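Local coordinates for protein galactokinase (Bifidobacterium longum subsp. infantis ATCC 15697 = JCM 1222 = DSM 20088, PDB 6TEQ) that probably phosphorylates galactose at the expense of ATP, as a GHMP-family galactokinase, and here holds a 2-fluorinated galactose in its sugar site, at residues W35-R40 / A410-E415; A144-T149 / L190-S195. All blocks are in the same frame, centred on the assembly; numbering follows the deposited sequence.

Contact 1 of 2, residues W35-R40 / A410-E415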
ATOM      1  N   TRP A  35      19.218   2.067  -1.341  1.00 13.36           N
ATOM      2  CA  TRP A  35      18.208   1.122  -0.897  1.00 13.90           C
ATOM      3  C   TRP A  35      16.955   1.309  -1.746  1.00 14.02           C
ATOM      4  O   TRP A  35      16.873   2.296  -2.454  1.00 14.51           O
ATOM      5  CB  TRP A  35      17.974   1.251   0.586  1.00 14.51           C
ATOM      6  CG  TRP A  35      19.208   0.974   1.409  1.00 13.45           C
ATOM      7  CD1 TRP A  35      19.421  -0.145   2.144  1.00 13.02           C
ATOM      8  CD2 TRP A  35      20.361   1.812   1.636  1.00 13.40           C
ATOM      9  NE1 TRP A  35      20.587  -0.033   2.847  1.00 14.06           N
ATOM     10  CE2 TRP A  35      21.189   1.134   2.561  1.00 15.33           C
ATOM     11  CE3 TRP A  35      20.752   3.081   1.193  1.00 13.66           C
ATOM     12  CZ2 TRP A  35      22.450   1.616   2.947  1.00 15.43           C
ATOM     13  CZ3 TRP A  35      21.919   3.623   1.665  1.00 14.97           C
ATOM     14  CH2 TRP A  35      22.782   2.878   2.506  1.00 15.95           C
ATOM     15  N   ALA A  36      16.035   0.362  -1.680  1.00 12.10           N
ATOM     16  CA  ALA A  36      14.773   0.522  -2.416  1.00 13.96           C
ATOM     17  C   ALA A  36      13.672  -0.240  -1.739  1.00 12.17           C
ATOM     18  O   ALA A  36      13.947  -1.181  -1.000  1.00 13.60           O
ATOM     19  CB  ALA A  36      14.919   0.125  -3.863  1.00 13.21           C
ATOM     20  N   ALA A  37      12.465   0.316  -1.867  1.00 13.24           N
ATOM     21  CA  ALA A  37      11.261  -0.347  -1.360  1.00 12.03           C
ATOM     22  C   ALA A  37      10.223  -0.305  -2.449  1.00 11.43           C
ATOM     23  O   ALA A  37      10.085   0.716  -3.169  1.00 11.56           O
ATOM     24  CB  ALA A  37      10.817   0.307  -0.089  1.00 12.21           C
ATOM     25  N   PRO A  38       9.418  -1.365  -2.553  1.00 10.47           N
ATOM     26  CA  PRO A  38       8.391  -1.411  -3.586  1.00 12.12           C
ATOM     27  C   PRO A  38       7.087  -0.743  -3.176  1.00 10.04           C
ATOM     28  O   PRO A  38       6.711  -0.604  -2.015  1.00 12.28           O
ATOM     29  CB  PRO A  38       8.207  -2.905  -3.818  1.00 10.59           C
ATOM     30  CG  PRO A  38       8.383  -3.475  -2.398  1.00 13.53           C
ATOM     31  CD  PRO A  38       9.566  -2.674  -1.875  1.00 12.83           C
ATOM     32  N   GLY A  39       6.335  -0.371  -4.207  1.00 12.17           N
ATOM     33  CA  GLY A  39       4.903  -0.129  -4.044  1.00 11.35           C
ATOM     34  C   GLY A  39       4.185  -1.462  -3.935  1.00 11.61           C
ATOM     35  O   GLY A  39       4.838  -2.501  -3.904  1.00 12.04           O
ATOM     36  N   ARG A  40       2.855  -1.419  -3.837  1.00 11.11           N
ATOM     37  CA  ARG A  40       2.104  -2.637  -3.540  1.00  9.00           C
ATOM     38  C   ARG A  40       0.755  -2.594  -4.213  1.00  9.69           C
ATOM     39  O   ARG A  40       0.161  -1.490  -4.386  1.00 11.23           O
ATOM     40  CB  ARG A  40       1.964  -2.805  -2.023  1.00 10.28           C
ATOM     41  CG  ARG A  40       1.104  -1.780  -1.315  1.00 11.88           C
ATOM     42  CD  ARG A  40      -0.328  -2.197  -1.187  1.00 12.39           C
ATOM     43  NE  ARG A  40      -1.158  -1.108  -0.669  1.00 14.45           N
ATOM     44  CZ  ARG A  40      -1.749  -0.171  -1.378  1.00 14.65           C
ATOM     45  NH1 ARG A  40      -2.443   0.775  -0.749  1.00 14.54           N
ATOM     46  NH2 ARG A  40      -1.779  -0.215  -2.705  1.00 15.53           N
ATOM     47  N   ALA A 410       9.775  -8.884  -4.842  1.00 12.84           N
ATOM     48  CA  ALA A 410      10.535  -8.842  -3.586  1.00 12.81           C
ATOM     49  C   ALA A 410      10.272  -7.568  -2.802  1.00 11.87           C
ATOM     50  O   ALA A 410       9.832  -6.508  -3.361  1.00 14.28           O
ATOM     51  CB  ALA A 410      12.013  -8.985  -3.941  1.00 17.36           C
ATOM     52  N   SER A 411      10.499  -7.685  -1.501  1.00 12.99           N
ATOM     53  CA  SER A 411      10.324  -6.570  -0.565  1.00 13.51           C
ATOM     54  C   SER A 411      11.529  -5.621  -0.679  1.00 12.17           C
ATOM     55  O   SER A 411      12.431  -5.804  -1.531  1.00 14.55           O
ATOM     56  CB  SER A 411      10.173  -7.086   0.852  1.00 13.71           C
ATOM     57  OG  SER A 411      11.417  -7.667   1.276  1.00 15.13           O
ATOM     58  N   ALA A 412      11.571  -4.661   0.198  1.00 12.66           N
ATOM     59  CA  ALA A 412      12.645  -3.645   0.295  1.00 10.75           C
ATOM     60  C   ALA A 412      13.992  -4.357   0.450  1.00 11.99           C
ATOM     61  O   ALA A 412      14.081  -5.397   1.117  1.00 14.04           O
ATOM     62  CB  ALA A 412      12.378  -2.704   1.414  1.00 11.51           C
ATOM     63  N   SER A 413      15.035  -3.746  -0.032  1.00 13.95           N
ATOM     64  CA  SER A 413      16.384  -4.332   0.058  1.00 13.37           C
ATOM     65  C   SER A 413      17.425  -3.259  -0.152  1.00 13.54           C
ATOM     66  O   SER A 413      17.116  -2.189  -0.755  1.00 16.59           O
ATOM     67  CB  SER A 413      16.586  -5.455  -0.902  1.00 16.39           C
ATOM     68  OG  SER A 413      16.576  -5.016  -2.228  1.00 20.33           O
ATOM     69  N   ARG A 414      18.627  -3.566   0.277  1.00 14.33           N
ATOM     70  CA  ARG A 414      19.791  -2.792  -0.175  1.00 14.67           C
ATOM     71  C   ARG A 414      20.066  -3.166  -1.625  1.00 16.46           C
ATOM     72  O   ARG A 414      19.990  -4.351  -1.998  1.00 23.77           O
ATOM     73  CB  ARG A 414      21.076  -3.041   0.634  1.00 17.25           C
ATOM     74  CG  ARG A 414      22.151  -2.033   0.243  1.00 18.98           C
ATOM     75  CD  ARG A 414      23.157  -2.002   1.344  1.00 26.84           C
ATOM     76  NE  ARG A 414      23.972  -3.191   1.253  1.00 28.03           N
ATOM     77  CZ  ARG A 414      24.712  -3.687   2.272  1.00 34.99           C
ATOM     78  NH1 ARG A 414      24.679  -3.152   3.476  1.00 36.73           N
ATOM     79  NH2 ARG A 414      25.455  -4.757   2.103  1.00 41.32           N
ATOM     80  N   GLU A 415      20.292  -2.164  -2.446  1.00 15.34           N
ATOM     81  CA  GLU A 415      20.520  -2.291  -3.898  1.00 16.84           C
ATOM     82  C   GLU A 415      22.008  -2.138  -4.214  1.00 19.69           C
ATOM     83  O   GLU A 415      22.439  -2.842  -5.074  1.00 25.08           O
ATOM     84  CB  GLU A 415      19.659  -1.259  -4.631  1.00 17.15           C
ATOM     85  CG  GLU A 415      18.150  -1.427  -4.487  1.00 19.94           C
ATOM     86  CD  GLU A 415      17.506  -2.459  -5.385  1.00 21.70           C
ATOM     87  OE1 GLU A 415      18.171  -2.879  -6.320  1.00 25.45           O
ATOM     88  OE2 GLU A 415      16.330  -2.841  -5.161  1.00 24.17           O
TER

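Contact 2 of 2, residues A144-T149 / L190-S195. With GAF (2-deoxy-2-fluoro-alpha-D-galactopyranose), chain M.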
ATOM      1  N   ALA A 144       6.613   3.260  -0.116  1.00 12.76           N
ATOM      2  CA  ALA A 144       7.878   2.983  -0.791  1.00 11.83           C
ATOM      3  C   ALA A 144       8.880   4.035  -0.306  1.00 10.91           C
ATOM      4  O   ALA A 144      10.046   3.696  -0.120  1.00 12.82           O
ATOM      5  CB  ALA A 144       7.655   3.022  -2.284  1.00 13.12           C
ATOM      6  N   MET A 145       8.459   5.282  -0.143  1.00 11.07           N
ATOM      7  CA  MET A 145       9.423   6.336   0.288  1.00 12.20           C
ATOM      8  C   MET A 145       9.793   6.133   1.766  1.00 12.27           C
ATOM      9  O   MET A 145      10.989   6.264   2.126  1.00 13.88           O
ATOM     10  CB  MET A 145       8.831   7.728   0.065  1.00 14.71           C
ATOM     11  CG  MET A 145       9.728   8.839   0.538  1.00 15.80           C
ATOM     12  SD  MET A 145       9.240  10.395  -0.128  1.00 17.18           S
ATOM     13  CE  MET A 145       9.781  10.281  -1.831  1.00 18.27           C
ATOM     14  N   THR A 146       8.831   5.932   2.620  1.00 11.78           N
ATOM     15  CA  THR A 146       9.112   5.824   4.072  1.00 11.81           C
ATOM     16  C   THR A 146       9.870   4.535   4.355  1.00 10.62           C
ATOM     17  O   THR A 146      10.770   4.560   5.201  1.00 12.51           O
ATOM     18  CB  THR A 146       7.865   5.972   4.959  1.00 10.99           C
ATOM     19  OG1 THR A 146       6.932   4.917   4.581  1.00 12.68           O
ATOM     20  CG2 THR A 146       7.253   7.344   4.877  1.00 12.09           C
ATOM     21  N   CYS A 147       9.530   3.420   3.735  1.00 11.94           N
ATOM     22  CA  CYS A 147      10.182   2.135   4.013  1.00 11.06           C
ATOM     23  C   CYS A 147      11.599   2.077   3.428  1.00 11.97           C
ATOM     24  O   CYS A 147      12.509   1.534   4.125  1.00 12.71           O
ATOM     25  CB  CYS A 147       9.292   0.979   3.539  1.00 11.93           C
ATOM     26  SG  CYS A 147       7.801   0.850   4.542  1.00 13.80           S
ATOM     27  N   SER A 148      11.811   2.684   2.261  1.00 11.11           N
ATOM     28  CA  SER A 148      13.201   2.699   1.690  1.00 12.27           C
ATOM     29  C   SER A 148      14.078   3.538   2.626  1.00 14.18           C
ATOM     30  O   SER A 148      15.174   3.129   2.904  1.00 12.49           O
ATOM     31  CB  SER A 148      13.261   3.255   0.310  1.00 12.52           C
ATOM     32  OG  SER A 148      12.746   4.561   0.192  1.00 12.47           O
ATOM     33  N   THR A 149      13.533   4.632   3.149  1.00 12.40           N
ATOM     34  CA  THR A 149      14.314   5.529   4.059  1.00 11.21           C
ATOM     35  C   THR A 149      14.582   4.768   5.367  1.00 13.24           C
ATOM     36  O   THR A 149      15.685   4.858   5.861  1.00 14.19           O
ATOM     37  CB  THR A 149      13.548   6.807   4.337  1.00 11.44           C
ATOM     38  OG1 THR A 149      13.211   7.498   3.138  1.00 12.35           O
ATOM     39  CG2 THR A 149      14.341   7.757   5.205  1.00 14.03           C
ATOM     40  N   LEU A 190      -0.984  -1.625   6.310  0.50 13.85           N
ATOM     41  CA  LEU A 190      -1.055  -2.505   5.119  0.50 16.22           C
ATOM     42  C   LEU A 190       0.186  -2.300   4.241  0.50 12.92           C
ATOM     43  O   LEU A 190       0.888  -3.280   3.849  0.50 13.29           O
ATOM     44  CB  LEU A 190      -2.323  -2.122   4.334  0.50 17.07           C
ATOM     45  CG  LEU A 190      -2.633  -2.878   3.040  0.50 17.31           C
ATOM     46  CD1 LEU A 190      -3.820  -2.238   2.319  0.50 16.76           C
ATOM     47  CD2 LEU A 190      -1.436  -2.912   2.127  0.50 20.69           C
ATOM     48  N   ASP A 191       0.418  -1.047   3.880  1.00 11.72           N
ATOM     49  CA  ASP A 191       1.302  -0.716   2.779  1.00 10.92           C
ATOM     50  C   ASP A 191       2.753  -0.954   3.193  1.00  9.87           C
ATOM     51  O   ASP A 191       3.593  -1.444   2.364  1.00 10.96           O
ATOM     52  CB  ASP A 191       1.133   0.724   2.329  1.00 12.86           C
ATOM     53  CG  ASP A 191      -0.255   1.163   1.938  1.00 13.10           C
ATOM     54  OD1 ASP A 191      -1.124   0.269   1.789  1.00 13.06           O
ATOM     55  OD2 ASP A 191      -0.341   2.366   1.638  1.00 15.82           O
ATOM     56  N   GLN A 192       3.074  -0.619   4.435  1.00 10.81           N
ATOM     57  CA  GLN A 192       4.438  -0.661   4.959  1.00 12.32           C
ATOM     58  C   GLN A 192       4.798  -2.127   5.259  1.00 11.22           C
ATOM     59  O   GLN A 192       5.960  -2.575   4.952  1.00 11.67           O
ATOM     60  CB  GLN A 192       4.544   0.199   6.210  1.00 13.89           C
ATOM     61  CG  GLN A 192       4.234   1.678   5.955  1.00 13.28           C
ATOM     62  CD  GLN A 192       2.761   2.042   6.011  1.00 13.05           C
ATOM     63  OE1 GLN A 192       1.852   1.184   6.140  1.00 14.21           O
ATOM     64  NE2 GLN A 192       2.503   3.337   5.915  1.00 19.36           N
ATOM     65  N   ASN A 193       3.873  -2.927   5.719  1.00 11.88           N
ATOM     66  CA  ASN A 193       4.087  -4.372   5.877  1.00 12.21           C
ATOM     67  C   ASN A 193       4.329  -4.993   4.540  1.00 11.17           C
ATOM     68  O   ASN A 193       5.283  -5.840   4.391  1.00 13.14           O
ATOM     69  CB  ASN A 193       2.911  -5.015   6.663  1.00 11.77           C
ATOM     70  CG  ASN A 193       3.026  -4.852   8.164  1.00 14.14           C
ATOM     71  OD1 ASN A 193       3.734  -5.628   8.784  1.00 14.67           O
ATOM     72  ND2 ASN A 193       2.427  -3.822   8.739  1.00 15.04           N
ATOM     73  N   ALA A 194       3.552  -4.645   3.512  1.00 12.37           N
ATOM     74  CA  ALA A 194       3.775  -5.192   2.148  1.00 13.07           C
ATOM     75  C   ALA A 194       5.164  -4.831   1.697  1.00 10.38           C
ATOM     76  O   ALA A 194       5.910  -5.699   1.245  1.00 11.70           O
ATOM     77  CB  ALA A 194       2.747  -4.679   1.187  1.00 12.31           C
ATOM     78  N   SER A 195       5.532  -3.569   1.796  1.00 10.71           N
ATOM     79  CA  SER A 195       6.752  -3.051   1.156  1.00 11.08           C
ATOM     80  C   SER A 195       7.968  -3.724   1.798  1.00 10.45           C
ATOM     81  O   SER A 195       8.983  -3.941   1.126  1.00 13.96           O
ATOM     82  CB  SER A 195       6.791  -1.522   1.305  1.00 12.08           C
ATOM     83  OG  SER A 195       7.822  -0.976   0.537  1.00 13.51           O
TER
HETATM   84  C1  GAF M 609      -4.740   3.104   2.294  0.60 14.86           C
HETATM   85  C2  GAF M 609      -3.973   2.959   3.591  0.60 14.74           C
HETATM   86  F2  GAF M 609      -2.750   3.524   3.440  0.60 15.54           F
HETATM   87  C3  GAF M 609      -3.821   1.509   4.000  0.60 11.94           C
HETATM   88  O3  GAF M 609      -3.354   1.445   5.311  0.60 14.69           O
HETATM   89  C4  GAF M 609      -5.191   0.768   3.963  0.60 13.52           C
HETATM   90  O4  GAF M 609      -6.084   1.182   4.990  0.60 14.07           O
HETATM   91  C5  GAF M 609      -5.811   0.977   2.624  0.60 12.35           C
HETATM   92  O5  GAF M 609      -5.961   2.353   2.373  0.60 15.58           O
HETATM   93  C6  GAF M 609      -7.167   0.317   2.475  0.60 11.16           C
HETATM   94  O6  GAF M 609      -7.072  -1.102   2.599  0.60  9.59           O
HETATM   95  O1  GAF M 609      -3.846   2.606   1.316  0.60 17.81           O

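Contact 1 of 2, residues W35-R40 / A410-E415
Pro-38 meets the backbone of Ala-410 and Ser-411 where the C-terminal strand of this GHMP kinase comes in antiparallel beside strand 33-42, a pairing of an early strand with the last one, 369 residues lying between the two segments. The proline CG lies 3.5 Å from Ala-410 O, and its CD rests against the next peptide. Ala-412 then sets its methyl against that of Ala-37, CB to CB 3.7 Å, a small apolar pair on the way into the strand. Ser-413 forms the hydrogen-bonded pair with Ala-36: each N donates to the other's O at 2.9 Å. At Arg-414 the aliphatic chain takes over. With CG anti to the backbone N (chi1 -171°), it runs alongside the indole of Trp-35, CG standing over the five-membered ring, 3.9 Å from its centroid, as a CH-pi contact. Asp-155 receives both Trp-35 NE1 and the guanidinium of Arg-414. A leucine at Trp-35 would probably strip the arginine chain of its flat support and leave Asp-155 without its indole donor. Glu-415, whose carboxylate is held by His-12 and Arg-63, bends at chi2 (-81°) and puts OE2 3.5 Å from Ala-36 CB.

Contact 2 of 2, residues A144-T149 / L190-S195
A chi1 of -68° swings SG of Cys-147 anti to its own carbonyl carbon and brings it over the backbone of Gln-192, where it lies 3.7 Å from CA and equally close to CB. Ser-195 uses a different torsion: OG stands anti to the backbone N (chi1 -171°), which carries the hydroxyl to 3.9 Å from Cys-147 CB, with Ala-144 CA slightly farther off. That hydroxyl is buried, and its hydrogen bond goes to Pro-38 O on strand 33-42; its contacts with Cys-147 and Ala-144 are van der Waals packing. Here the segments of helices 141-156 and 190-197, both in the GHMP kinase N-terminal domain, cross at 50° with axes 9.4 Å apart and no hydrogen bond between them. The N-terminal end of helix 190-197 belongs to the sugar pocket. Asp-191 OD2 lies 3.2 Å from F2 of the fluorogalactose, a close approach and not a hydrogen bond; its other oxygen is engaged by Arg-40 in a salt bridge, which probably fixes the carboxylate's rotation. Farther along helix 141-156, Thr-149 OG1 donates to Met-145 O at 2.7 Å, reaching it from the face of that carbonyl opposite the one used by Thr-149 N.

From the N terminus the chain first lays down strand 33-42, then passes through helix 141-156 and helix 190-197, whose meeting in contact 2 closes a loop with 40 residues between its segments. It ends with strand 413-417 returning to strand 33-42, so contact 1 closes a far longer loop, 369 residues, and contact 2 nests wholly within it. The centres of the two contacts are 8 Å apart, and they touch directly: the methyl CB of Ala-37 packs on Ser-195 OG at 3.3 Å. Sheet edge, helix pair and sugar pocket are thereby joined.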